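Local structure of CysE, serine acetyltransferase (Brucella abortus, 4HZD) at residues L164-A169 with V184-G189; T170-G175 with H188-G193; V210-G215 with S228-G233. The protein probably transfers the acetyl group of acetyl-coenzyme A to the hydroxyl of serine, a step in cysteine biosynthesis. One frame throughout, in Å; residues are numbered along the deposited sequence.

Contact 1: residues L164-A169 with V184-G189. With COA (coenzyme A), chain C.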
loop_
_atom_site.group_PDB
_atom_site.type_symbol
_atom_site.label_atom_id
_atom_site.label_comp_id
_atom_site.label_asym_id
_atom_site.label_seq_id
_atom_site.Cartn_x
_atom_site.Cartn_y
_atom_site.Cartn_z
ATOM N N LEU A 164 30.070 -13.946 -6.871
ATOM C CA LEU A 164 29.753 -14.300 -5.482
ATOM C C LEU A 164 28.438 -15.059 -5.410
ATOM O O LEU A 164 27.441 -14.631 -5.988
ATOM C CB LEU A 164 29.691 -13.039 -4.638
ATOM C CG LEU A 164 29.354 -13.160 -3.140
ATOM C CD1 LEU A 164 30.375 -14.033 -2.400
ATOM C CD2 LEU A 164 29.311 -11.747 -2.558
ATOM N N PHE A 165 28.462 -16.200 -4.732
ATOM C CA PHE A 165 27.276 -16.981 -4.454
ATOM C C PHE A 165 26.923 -16.940 -2.958
ATOM O O PHE A 165 27.697 -17.420 -2.105
ATOM C CB PHE A 165 27.497 -18.392 -4.981
ATOM C CG PHE A 165 26.360 -19.343 -4.716
ATOM C CD1 PHE A 165 25.033 -18.934 -4.844
ATOM C CD2 PHE A 165 26.625 -20.666 -4.411
ATOM C CE1 PHE A 165 23.994 -19.829 -4.617
ATOM C CE2 PHE A 165 25.593 -21.577 -4.170
ATOM C CZ PHE A 165 24.282 -21.159 -4.276
ATOM N N LEU A 166 25.769 -16.330 -2.652
ATOM C CA LEU A 166 25.259 -16.169 -1.290
ATOM C C LEU A 166 24.075 -17.110 -1.126
ATOM O O LEU A 166 22.914 -16.769 -1.459
ATOM C CB LEU A 166 24.808 -14.718 -1.081
ATOM C CG LEU A 166 25.383 -13.928 0.074
ATOM C CD1 LEU A 166 26.919 -13.937 0.054
ATOM C CD2 LEU A 166 24.841 -12.480 0.067
ATOM N N ASP A 167 24.369 -18.316 -0.673
ATOM C CA ASP A 167 23.411 -19.399 -0.799
ATOM C C ASP A 167 22.533 -19.368 0.435
ATOM O O ASP A 167 23.048 -19.443 1.545
ATOM C CB ASP A 167 24.175 -20.745 -0.920
ATOM C CG ASP A 167 23.236 -21.971 -1.140
ATOM O OD1 ASP A 167 22.048 -21.805 -1.496
ATOM O OD2 ASP A 167 23.710 -23.111 -0.954
ATOM N N HIS A 168 21.212 -19.228 0.254
ATOM C CA HIS A 168 20.226 -19.183 1.398
ATOM C C HIS A 168 20.254 -17.857 2.113
ATOM O O HIS A 168 19.202 -17.270 2.314
ATOM C CB HIS A 168 20.386 -20.361 2.387
ATOM C CG HIS A 168 20.265 -21.718 1.741
ATOM N ND1 HIS A 168 19.171 -22.100 1.046
ATOM C CD2 HIS A 168 21.164 -22.802 1.684
ATOM C CE1 HIS A 168 19.349 -23.356 0.551
ATOM N NE2 HIS A 168 20.566 -23.784 0.938
ATOM N N ALA A 169 21.467 -17.373 2.431
ATOM C CA ALA A 169 21.791 -16.013 2.934
ATOM C C ALA A 169 21.332 -15.599 4.314
ATOM O O ALA A 169 21.977 -14.753 4.930
ATOM C CB ALA A 169 21.406 -14.926 1.897
ATOM N N VAL A 184 33.710 -16.526 -4.675
ATOM C CA VAL A 184 33.468 -17.065 -3.331
ATOM C C VAL A 184 32.023 -17.570 -3.206
ATOM O O VAL A 184 31.112 -17.012 -3.835
ATOM C CB VAL A 184 33.811 -15.987 -2.283
ATOM C CG1 VAL A 184 33.479 -16.431 -0.866
ATOM C CG2 VAL A 184 35.300 -15.681 -2.385
ATOM N N SER A 185 31.827 -18.637 -2.440
ATOM C CA SER A 185 30.484 -19.073 -2.051
ATOM C C SER A 185 30.329 -18.957 -0.550
ATOM O O SER A 185 31.186 -19.438 0.224
ATOM C CB SER A 185 30.193 -20.506 -2.496
ATOM O OG SER A 185 30.267 -20.587 -3.909
ATOM N N ILE A 186 29.249 -18.295 -0.119
ATOM C CA ILE A 186 28.983 -18.077 1.306
ATOM C C ILE A 186 27.565 -18.563 1.663
ATOM O O ILE A 186 26.585 -18.224 0.992
ATOM C CB ILE A 186 29.158 -16.588 1.719
ATOM C CG1 ILE A 186 30.517 -16.010 1.265
ATOM C CG2 ILE A 186 28.962 -16.396 3.233
ATOM C CD1 ILE A 186 30.728 -14.560 1.651
ATOM N N LEU A 187 27.448 -19.350 2.723
ATOM C CA LEU A 187 26.129 -19.826 3.128
ATOM C C LEU A 187 25.441 -18.929 4.172
ATOM O O LEU A 187 25.989 -17.916 4.545
ATOM C CB LEU A 187 26.190 -21.327 3.497
ATOM C CG LEU A 187 25.858 -21.988 2.129
ATOM C CD1 LEU A 187 27.073 -22.471 1.356
ATOM C CD2 LEU A 187 24.750 -23.022 2.229
ATOM N N HIS A 188 24.224 -19.275 4.587
ATOM C CA HIS A 188 23.505 -18.556 5.673
ATOM C C HIS A 188 24.185 -18.763 7.016
ATOM O O HIS A 188 24.933 -19.745 7.212
ATOM C CB HIS A 188 22.087 -19.087 5.803
ATOM C CG HIS A 188 22.035 -20.583 6.007
ATOM N ND1 HIS A 188 22.381 -21.452 5.033
ATOM C CD2 HIS A 188 21.688 -21.352 7.123
ATOM C CE1 HIS A 188 22.244 -22.715 5.485
ATOM N NE2 HIS A 188 21.832 -22.655 6.774
ATOM N N GLY A 189 23.914 -17.834 7.926
ATOM C CA GLY A 189 24.427 -17.839 9.308
ATOM C C GLY A 189 25.914 -17.491 9.391
ATOM O O GLY A 189 26.555 -17.766 10.388
HETATM N N1A COA C . 32.403 -29.647 12.053
HETATM C C2A COA C . 33.292 -30.380 12.758
HETATM N N3A COA C . 34.063 -31.342 12.205
HETATM C C4A COA C . 33.959 -31.638 10.878
HETATM C C5A COA C . 33.000 -30.895 10.043
HETATM C C6A COA C . 32.199 -29.841 10.726
HETATM N N6A COA C . 31.288 -29.091 10.053
HETATM N N7A COA C . 33.122 -31.399 8.793
HETATM C C8A COA C . 34.073 -32.372 8.821
HETATM N N9A COA C . 34.564 -32.511 10.067
HETATM C C1B COA C . 35.605 -33.460 10.543
HETATM C C2B COA C . 35.106 -34.897 10.559
HETATM O O2B COA C . 34.378 -35.180 11.756
HETATM C C3B COA C . 36.401 -35.682 10.469
HETATM O O3B COA C . 36.950 -35.901 11.784
HETATM P P3B COA C . 37.572 -37.327 12.252
HETATM O O7A COA C . 38.522 -37.658 11.115
HETATM O O8A COA C . 36.379 -38.253 12.378
HETATM O O9A COA C . 38.234 -37.046 13.589
HETATM C C4B COA C . 37.317 -34.776 9.638
HETATM O O4B COA C . 36.779 -33.449 9.725
HETATM C C5B COA C . 37.378 -35.189 8.168
HETATM O O5B COA C . 36.073 -35.081 7.590
HETATM P P1A COA C . 35.823 -35.068 5.995
HETATM O O1A COA C . 34.324 -35.097 5.785
HETATM O O2A COA C . 36.697 -36.137 5.367
HETATM O O3A COA C . 36.410 -33.615 5.567
HETATM P P2A COA C . 35.913 -32.753 4.287
HETATM O O4A COA C . 35.526 -33.723 3.197
HETATM O O5A COA C . 36.940 -31.680 3.990
HETATM O O6A COA C . 34.568 -32.028 4.836
HETATM C CBP COA C . 33.247 -29.935 4.674
HETATM C CCP COA C . 33.713 -31.230 4.000
HETATM C CDP COA C . 33.935 -29.772 6.021
HETATM C CEP COA C . 33.656 -28.779 3.754
HETATM C CAP COA C . 31.704 -30.003 4.848
HETATM O OAP COA C . 31.291 -31.172 5.593
HETATM C C9P COA C . 31.069 -28.782 5.489
HETATM O O9P COA C . 30.714 -28.792 6.667
HETATM N N8P COA C . 30.922 -27.726 4.687
HETATM C C7P COA C . 29.789 -26.828 4.731
HETATM C C6P COA C . 28.628 -27.288 3.852
HETATM C C5P COA C . 27.372 -26.539 4.246
HETATM O O5P COA C . 27.433 -25.601 5.029
HETATM N N4P COA C . 26.237 -26.984 3.677
HETATM C C3P COA C . 24.885 -26.569 4.016
HETATM C C2P COA C . 23.902 -26.932 2.905
HETATM S S1P COA C . 22.375 -25.993 3.135
#

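Contact 2: residues T170-G175 with H188-G193. With COA (coenzyme A), chain B.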
loop_
_atom_site.group_PDB
_atom_site.type_symbol
_atom_site.label_atom_id
_atom_site.label_comp_id
_atom_site.label_asym_id
_atom_site.label_seq_id
_atom_site.Cartn_x
_atom_site.Cartn_y
_atom_site.Cartn_z
ATOM N N THR A 170 20.230 -16.143 4.818
ATOM C CA THR A 170 19.704 -15.640 6.091
ATOM C C THR A 170 20.775 -15.559 7.206
ATOM O O THR A 170 21.378 -16.564 7.564
ATOM C CB THR A 170 18.611 -16.582 6.630
ATOM O OG1 THR A 170 17.676 -16.907 5.592
ATOM C CG2 THR A 170 17.925 -15.981 7.921
ATOM N N GLY A 171 20.959 -14.375 7.792
ATOM C CA GLY A 171 21.777 -14.228 9.007
ATOM C C GLY A 171 23.199 -13.760 8.692
ATOM O O GLY A 171 24.013 -13.628 9.585
ATOM N N LEU A 172 23.490 -13.538 7.412
ATOM C CA LEU A 172 24.771 -12.997 7.021
ATOM C C LEU A 172 25.063 -11.646 7.630
ATOM O O LEU A 172 24.252 -10.728 7.557
ATOM C CB LEU A 172 24.909 -12.909 5.487
ATOM C CG LEU A 172 26.237 -12.376 4.915
ATOM C CD1 LEU A 172 27.391 -13.361 5.132
ATOM C CD2 LEU A 172 26.093 -12.085 3.431
ATOM N N VAL A 173 26.249 -11.552 8.223
ATOM C CA VAL A 173 26.801 -10.306 8.715
ATOM C C VAL A 173 28.231 -10.105 8.155
ATOM O O VAL A 173 29.130 -10.962 8.296
ATOM C CB VAL A 173 26.820 -10.235 10.270
ATOM C CG1 VAL A 173 27.492 -8.959 10.737
ATOM C CG2 VAL A 173 25.427 -10.339 10.892
ATOM N N VAL A 174 28.450 -8.949 7.539
ATOM C CA VAL A 174 29.748 -8.587 7.001
ATOM C C VAL A 174 30.121 -7.190 7.497
ATOM O O VAL A 174 29.412 -6.192 7.229
ATOM C CB VAL A 174 29.739 -8.630 5.463
ATOM C CG1 VAL A 174 31.076 -8.194 4.844
ATOM C CG2 VAL A 174 29.304 -10.014 4.999
ATOM N N GLY A 175 31.253 -7.133 8.186
ATOM C CA GLY A 175 31.746 -5.906 8.766
ATOM C C GLY A 175 32.340 -4.907 7.791
ATOM O O GLY A 175 32.677 -5.215 6.648
ATOM N N HIS A 188 24.224 -19.275 4.587
ATOM C CA HIS A 188 23.505 -18.556 5.673
ATOM C C HIS A 188 24.185 -18.763 7.016
ATOM O O HIS A 188 24.933 -19.745 7.212
ATOM C CB HIS A 188 22.087 -19.087 5.803
ATOM C CG HIS A 188 22.035 -20.583 6.007
ATOM N ND1 HIS A 188 22.381 -21.452 5.033
ATOM C CD2 HIS A 188 21.688 -21.352 7.123
ATOM C CE1 HIS A 188 22.244 -22.715 5.485
ATOM N NE2 HIS A 188 21.832 -22.655 6.774
ATOM N N GLY A 189 23.914 -17.834 7.926
ATOM C CA GLY A 189 24.427 -17.839 9.308
ATOM C C GLY A 189 25.914 -17.491 9.391
ATOM O O GLY A 189 26.555 -17.766 10.388
ATOM N N VAL A 190 26.448 -16.890 8.342
ATOM C CA VAL A 190 27.891 -16.589 8.284
ATOM C C VAL A 190 28.195 -15.178 8.780
ATOM O O VAL A 190 27.493 -14.218 8.416
ATOM C CB VAL A 190 28.491 -16.848 6.898
ATOM C CG1 VAL A 190 29.892 -16.226 6.796
ATOM C CG2 VAL A 190 28.567 -18.361 6.656
ATOM N N THR A 191 29.197 -15.074 9.659
ATOM C CA THR A 191 29.713 -13.771 10.118
ATOM C C THR A 191 31.145 -13.594 9.604
ATOM O O THR A 191 32.065 -14.432 9.866
ATOM C CB THR A 191 29.713 -13.633 11.653
ATOM O OG1 THR A 191 28.397 -13.822 12.185
ATOM C CG2 THR A 191 30.176 -12.228 12.089
ATOM N N LEU A 192 31.336 -12.512 8.869
ATOM C CA LEU A 192 32.662 -11.978 8.637
ATOM C C LEU A 192 32.795 -10.776 9.535
ATOM O O LEU A 192 32.425 -9.653 9.171
ATOM C CB LEU A 192 32.868 -11.630 7.169
ATOM C CG LEU A 192 32.491 -12.786 6.250
ATOM C CD1 LEU A 192 32.766 -12.314 4.823
ATOM C CD2 LEU A 192 33.310 -14.036 6.566
ATOM N N GLY A 193 33.230 -11.040 10.764
ATOM C CA GLY A 193 33.115 -10.038 11.821
ATOM C C GLY A 193 34.405 -9.725 12.563
ATOM O O GLY A 193 35.505 -10.063 12.086
HETATM N N1A COA B . 35.382 -20.247 20.306
HETATM C C2A COA B . 36.248 -21.164 20.792
HETATM N N3A COA B . 37.399 -20.835 21.418
HETATM C C4A COA B . 37.760 -19.529 21.571
HETATM C C5A COA B . 36.878 -18.469 21.054
HETATM C C6A COA B . 35.620 -18.913 20.391
HETATM N N6A COA B . 34.730 -18.022 19.882
HETATM N N7A COA B . 37.486 -17.298 21.351
HETATM C C8A COA B . 38.649 -17.577 22.001
HETATM N N9A COA B . 38.805 -18.910 22.125
HETATM C C1B COA B . 39.933 -19.646 22.758
HETATM C C2B COA B . 41.210 -19.552 21.936
HETATM O O2B COA B . 41.229 -20.527 20.892
HETATM C C3B COA B . 42.278 -19.803 22.985
HETATM O O3B COA B . 42.521 -21.217 23.127
HETATM P P3B COA B . 44.014 -21.845 23.251
HETATM O O7A COA B . 44.638 -20.991 24.339
HETATM O O8A COA B . 44.628 -21.674 21.875
HETATM O O9A COA B . 43.798 -23.303 23.615
HETATM C C4B COA B . 41.672 -19.220 24.267
HETATM O O4B COA B . 40.253 -19.153 24.062
HETATM C C5B COA B . 42.193 -17.820 24.581
HETATM O O5B COA B . 41.829 -16.929 23.523
HETATM P P1A COA B . 41.874 -15.322 23.680
HETATM O O1A COA B . 41.571 -14.738 22.315
HETATM O O2A COA B . 43.160 -14.949 24.394
HETATM O O3A COA B . 40.632 -15.039 24.688
HETATM P P2A COA B . 39.775 -13.665 24.742
HETATM O O4A COA B . 40.705 -12.525 24.409
HETATM O O5A COA B . 38.992 -13.625 26.039
HETATM O O6A COA B . 38.720 -13.845 23.521
HETATM C CBP COA B . 36.395 -13.327 22.826
HETATM C CCP COA B . 37.808 -12.810 23.115
HETATM C CDP COA B . 36.299 -14.803 23.185
HETATM C CEP COA B . 35.436 -12.529 23.715
HETATM C CAP COA B . 36.091 -13.106 21.318
HETATM O OAP COA B . 37.075 -13.735 20.467
HETATM C C9P COA B . 34.713 -13.549 20.861
HETATM O O9P COA B . 34.554 -14.598 20.240
HETATM N N8P COA B . 33.713 -12.723 21.176
HETATM C C7P COA B . 32.576 -12.466 20.320
HETATM C C6P COA B . 32.818 -11.328 19.331
HETATM C C5P COA B . 31.773 -11.380 18.237
HETATM O O5P COA B . 30.819 -12.142 18.331
HETATM N N4P COA B . 31.983 -10.547 17.202
HETATM C C3P COA B . 31.243 -10.527 15.951
HETATM C C2P COA B . 31.448 -9.207 15.210
HETATM S S1P COA B . 30.167 -9.030 13.948
#

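Contact 3: residues V210-G215 with S228-G233. With COA (coenzyme A), chain C.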
loop_
_atom_site.group_PDB
_atom_site.type_symbol
_atom_site.label_atom_id
_atom_site.label_comp_id
_atom_site.label_asym_id
_atom_site.label_seq_id
_atom_site.Cartn_x
_atom_site.Cartn_y
_atom_site.Cartn_z
ATOM N N VAL A 210 37.074 -19.455 -2.311
ATOM C CA VAL A 210 36.684 -19.953 -0.978
ATOM C C VAL A 210 35.194 -20.355 -0.888
ATOM O O VAL A 210 34.313 -19.708 -1.473
ATOM C CB VAL A 210 37.076 -18.922 0.130
ATOM C CG1 VAL A 210 36.476 -19.254 1.499
ATOM C CG2 VAL A 210 38.596 -18.836 0.254
ATOM N N LEU A 211 34.941 -21.449 -0.179
ATOM C CA LEU A 211 33.618 -21.808 0.291
ATOM C C LEU A 211 33.511 -21.680 1.824
ATOM O O LEU A 211 34.324 -22.229 2.590
ATOM C CB LEU A 211 33.251 -23.216 -0.192
ATOM C CG LEU A 211 32.100 -23.989 0.462
ATOM C CD1 LEU A 211 30.763 -23.328 0.154
ATOM C CD2 LEU A 211 32.113 -25.444 -0.022
ATOM N N ILE A 212 32.487 -20.944 2.271
ATOM C CA ILE A 212 32.215 -20.789 3.682
ATOM C C ILE A 212 30.884 -21.418 4.047
ATOM O O ILE A 212 29.804 -20.964 3.584
ATOM C CB ILE A 212 32.276 -19.313 4.116
ATOM C CG1 ILE A 212 33.510 -18.615 3.497
ATOM C CG2 ILE A 212 32.167 -19.178 5.645
ATOM C CD1 ILE A 212 33.668 -17.140 3.861
ATOM N N GLY A 213 30.973 -22.465 4.872
ATOM C CA GLY A 213 29.826 -23.286 5.256
ATOM C C GLY A 213 28.859 -22.606 6.217
ATOM O O GLY A 213 29.201 -21.575 6.821
ATOM N N ALA A 214 27.672 -23.200 6.390
ATOM C CA ALA A 214 26.574 -22.575 7.153
ATOM C C ALA A 214 26.933 -22.315 8.593
ATOM O O ALA A 214 27.490 -23.195 9.288
ATOM C CB ALA A 214 25.305 -23.431 7.102
ATOM N N GLY A 215 26.596 -21.126 9.067
ATOM C CA GLY A 215 26.818 -20.792 10.474
ATOM C C GLY A 215 28.254 -20.507 10.897
ATOM O O GLY A 215 28.491 -20.319 12.083
ATOM N N SER A 228 40.381 -22.377 -0.079
ATOM C CA SER A 228 40.081 -23.058 1.177
ATOM C C SER A 228 38.602 -23.136 1.446
ATOM O O SER A 228 37.808 -22.359 0.871
ATOM C CB SER A 228 40.832 -22.396 2.323
ATOM O OG SER A 228 42.226 -22.538 2.059
ATOM N N LYS A 229 38.240 -24.085 2.312
ATOM C CA LYS A 229 36.859 -24.343 2.693
ATOM C C LYS A 229 36.654 -24.305 4.210
ATOM O O LYS A 229 37.435 -24.877 4.979
ATOM C CB LYS A 229 36.369 -25.677 2.132
ATOM C CG LYS A 229 36.373 -25.784 0.612
ATOM C CD LYS A 229 36.183 -27.236 0.186
ATOM C CE LYS A 229 36.019 -27.386 -1.329
ATOM N NZ LYS A 229 36.784 -26.345 -2.079
ATOM N N ILE A 230 35.596 -23.612 4.628
ATOM C CA ILE A 230 35.248 -23.504 6.044
ATOM C C ILE A 230 34.015 -24.351 6.306
ATOM O O ILE A 230 32.913 -24.059 5.812
ATOM C CB ILE A 230 35.063 -22.019 6.513
ATOM C CG1 ILE A 230 36.163 -21.090 5.975
ATOM C CG2 ILE A 230 34.878 -21.906 8.037
ATOM C CD1 ILE A 230 37.531 -21.184 6.635
ATOM N N ALA A 231 34.198 -25.429 7.057
ATOM C CA ALA A 231 33.085 -26.347 7.339
ATOM C C ALA A 231 31.949 -25.661 8.094
ATOM O O ALA A 231 32.165 -24.644 8.748
ATOM C CB ALA A 231 33.574 -27.561 8.121
ATOM N N ALA A 232 30.743 -26.225 8.022
ATOM C CA ALA A 232 29.581 -25.619 8.688
ATOM C C ALA A 232 29.905 -25.488 10.168
ATOM O O ALA A 232 30.560 -26.376 10.755
ATOM C CB ALA A 232 28.341 -26.499 8.515
ATOM N N GLY A 233 29.479 -24.386 10.772
ATOM C CA GLY A 233 29.639 -24.185 12.208
ATOM C C GLY A 233 31.037 -23.919 12.769
ATOM O O GLY A 233 31.192 -23.809 13.980
HETATM N N1A COA C . 32.403 -29.647 12.053
HETATM C C2A COA C . 33.292 -30.380 12.758
HETATM N N3A COA C . 34.063 -31.342 12.205
HETATM C C4A COA C . 33.959 -31.638 10.878
HETATM C C5A COA C . 33.000 -30.895 10.043
HETATM C C6A COA C . 32.199 -29.841 10.726
HETATM N N6A COA C . 31.288 -29.091 10.053
HETATM N N7A COA C . 33.122 -31.399 8.793
HETATM C C8A COA C . 34.073 -32.372 8.821
HETATM N N9A COA C . 34.564 -32.511 10.067
HETATM C C1B COA C . 35.605 -33.460 10.543
HETATM C C2B COA C . 35.106 -34.897 10.559
HETATM O O2B COA C . 34.378 -35.180 11.756
HETATM C C3B COA C . 36.401 -35.682 10.469
HETATM O O3B COA C . 36.950 -35.901 11.784
HETATM P P3B COA C . 37.572 -37.327 12.252
HETATM O O7A COA C . 38.522 -37.658 11.115
HETATM O O8A COA C . 36.379 -38.253 12.378
HETATM O O9A COA C . 38.234 -37.046 13.589
HETATM C C4B COA C . 37.317 -34.776 9.638
HETATM O O4B COA C . 36.779 -33.449 9.725
HETATM C C5B COA C . 37.378 -35.189 8.168
HETATM O O5B COA C . 36.073 -35.081 7.590
HETATM P P1A COA C . 35.823 -35.068 5.995
HETATM O O1A COA C . 34.324 -35.097 5.785
HETATM O O2A COA C . 36.697 -36.137 5.367
HETATM O O3A COA C . 36.410 -33.615 5.567
HETATM P P2A COA C . 35.913 -32.753 4.287
HETATM O O4A COA C . 35.526 -33.723 3.197
HETATM O O5A COA C . 36.940 -31.680 3.990
HETATM O O6A COA C . 34.568 -32.028 4.836
HETATM C CBP COA C . 33.247 -29.935 4.674
HETATM C CCP COA C . 33.713 -31.230 4.000
HETATM C CDP COA C . 33.935 -29.772 6.021
HETATM C CEP COA C . 33.656 -28.779 3.754
HETATM C CAP COA C . 31.704 -30.003 4.848
HETATM O OAP COA C . 31.291 -31.172 5.593
HETATM C C9P COA C . 31.069 -28.782 5.489
HETATM O O9P COA C . 30.714 -28.792 6.667
HETATM N N8P COA C . 30.922 -27.726 4.687
HETATM C C7P COA C . 29.789 -26.828 4.731
HETATM C C6P COA C . 28.628 -27.288 3.852
HETATM C C5P COA C . 27.372 -26.539 4.246
HETATM O O5P COA C . 27.433 -25.601 5.029
HETATM N N4P COA C . 26.237 -26.984 3.677
HETATM C C3P COA C . 24.885 -26.569 4.016
HETATM C C2P COA C . 23.902 -26.932 2.905
HETATM S S1P COA C . 22.375 -25.993 3.135
#

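Contact 1: residues L164-A169 with V184-G189
Leu166 and Ile186 lie side by side on one face of a parallel strand pair, with Leu166 CD1 3.8 Å from Ile186 CB. Leu164 packs next to them. Its CD1 rests 3.4 Å from Val184 O and also meets CD1 of Ile186. This is the tight side: buried leucine and isoleucine methyls, with one methyl against a carbonyl oxygen already used in the strand pairing. Three backbone bonds make that pairing: Phe165 N to Val184 O, Ile186 N to Phe165 O at 2.7 Å, and Asp167 N to Ile186 O. Phe165 is thus gripped through both its N and its O, as in regular parallel pairing. On the other face Ser185 OG lies at the edge of the Phe165 ring, and Arg101 is its hydrogen-bond partner.

The Asp167-His168 end is more open, and these two residues are partly exposed. Leu187 and His188 opposite them stay buried. Asp167 holds CG anti to its backbone N (chi1 -177°), which lays the carboxylate alongside Leu187, with OD2 3.3 Å from Leu187 CD2. Its other oxygen, OD1, sits over the centre of the His168 ring. The rings of His168 and His188 meet obliquely, their planes 83° apart. The coenzyme A thiol comes close to both, and its S1P is 3.6 Å from His168 NE2. His168 and Leu187 belong to the coenzyme pocket. His168 ND1 is hydrogen-bonded to Asp153 of the second subunit, and His188 NE2 to Thr191 of that subunit. His188 ND1 is buried without a polar partner.

The pair joins two successive coils of the left-handed beta-helix. Helix 87-101 packs against Phe165, and helix 116-132 against Leu164 and Leu166. Strand 172-174 meets the Leu166 and Ile186 side, while strand 211-212 continues the sheet beyond Ile186.

Contact 2: residues T170-G175 with H188-G193
Leu172 lays its CD1 over the backbone carbonyl of Val190, 3.4 Å from the oxygen, and the same methyl touches Val190 CB. CG stands opposite the backbone N (chi1 -179°), and this brings the branch across to the neighbouring coil. Val190 lies alongside, pointing the same way. Two residues on, Val174 and Leu192 repeat the arrangement, with Val174 CG2 4.2 Å from Leu192 CD1. These four side chains form an apolar row between two coils of the beta-helix. Ile154 of strand 152-154 extends it on one flank and Ile218 of strand 217-219 on the other. Ile212 meets Val190 and Leu192 from another wall.

The backbones pair as parallel strands. Val173 is the middle of the pairing: its N binds Val190 O at 2.9 Å, and its O takes Leu192 N at 2.8 Å. Gly175 N then binds Leu192 O. At the other end the pairing bends. Gly189 N reaches Thr170 O at 2.9 Å, but the bond is less straight (141° at the hydrogen) and the donor is tilted from the carbonyl plane. Gly171 and Gly189 face each other here, both with positive phi. Thr170 O also has CB of His188 close by, at 3.2 Å.

On the opposite face Val173 and Thr191 stand together at a subunit boundary. Thr191 turns CG2 toward a bound coenzyme A, 3.7 Å from its S1P. Gly193 meets the same sulfur at its CA, and a CB there would clash with it.

The chemistry is therefore divided. One face is plain apolar core. The other sets Thr191 CG2 and Gly193 CA against the sulfur and ties the Thr191 hydroxyl to His188 of the third subunit. From these two segments the sulfur gets van der Waals contacts alone. This coenzyme is also hydrogen-bonded to the third subunit, so its thiol end lies at a subunit interface.

Contact 3: residues V210-G215 with S228-G233
Ile212 and Ile230 both hold CG1 anti to the carbonyl carbon (chi1 -44° in each). The same rotation puts CG2 anti to the backbone N, and this CG2 of Ile212 meets CB of Ile230 at 4.1 Å. They lie side by side, pointing the same way, inside the left-handed parallel beta-helix built from hexapeptide repeats. Ile218 and Val224 touch this core from other walls of the coil. On the outer face Leu211 CB comes near Lys229 CG.

The strands pair in parallel. Leu211 O accepts Ile230 N at 2.8 Å, and Ile230 O accepts Gly213 N at 2.7 Å. Gly213 fits closely here, since a CB would clash with Ile230 O and Ala232 N. Past it, Gly233 N binds Ala214 O.

These turns carry the coenzyme A. Three backbone groups of Ala214 and Ala232 bind it. Two are N-H groups to pantetheine amide oxygens: Ala214 N donates to O5P at 2.8 Å, nearly straight (170°), and Ala232 N to O9P. Ala232 is also part of a magnesium site with Ser234 and Gly248. Lys197 NZ of the second subunit is also hydrogen-bonded to the coenzyme. At the adenine, N6A of coenzyme A donates to Ala232 O at 2.9 Å, with a bent angle of 143°.

Overall arrangement
Contact 1 opens at 164-169 and closes one coil of the beta-helix at 184-189. Contact 2 opens directly after, at 170-175, and closes at 188-193. The two loops cross rather than nest, and their second segments share His188 and Gly189. Contact 3 follows in series, closing a later coil between 210-215 and 228-233. Contacts 1 and 3 lie in one sheet, where Ser185 O and Ile212 N join strands 185-186 and 211-212. Contact 2 belongs to a neighbouring wall and meets both across the core, through Leu172 and Val190. Contacts 1 and 3 line one coenzyme A, from thiol to adenine. Contact 2 faces another coenzyme A, at the third subunit.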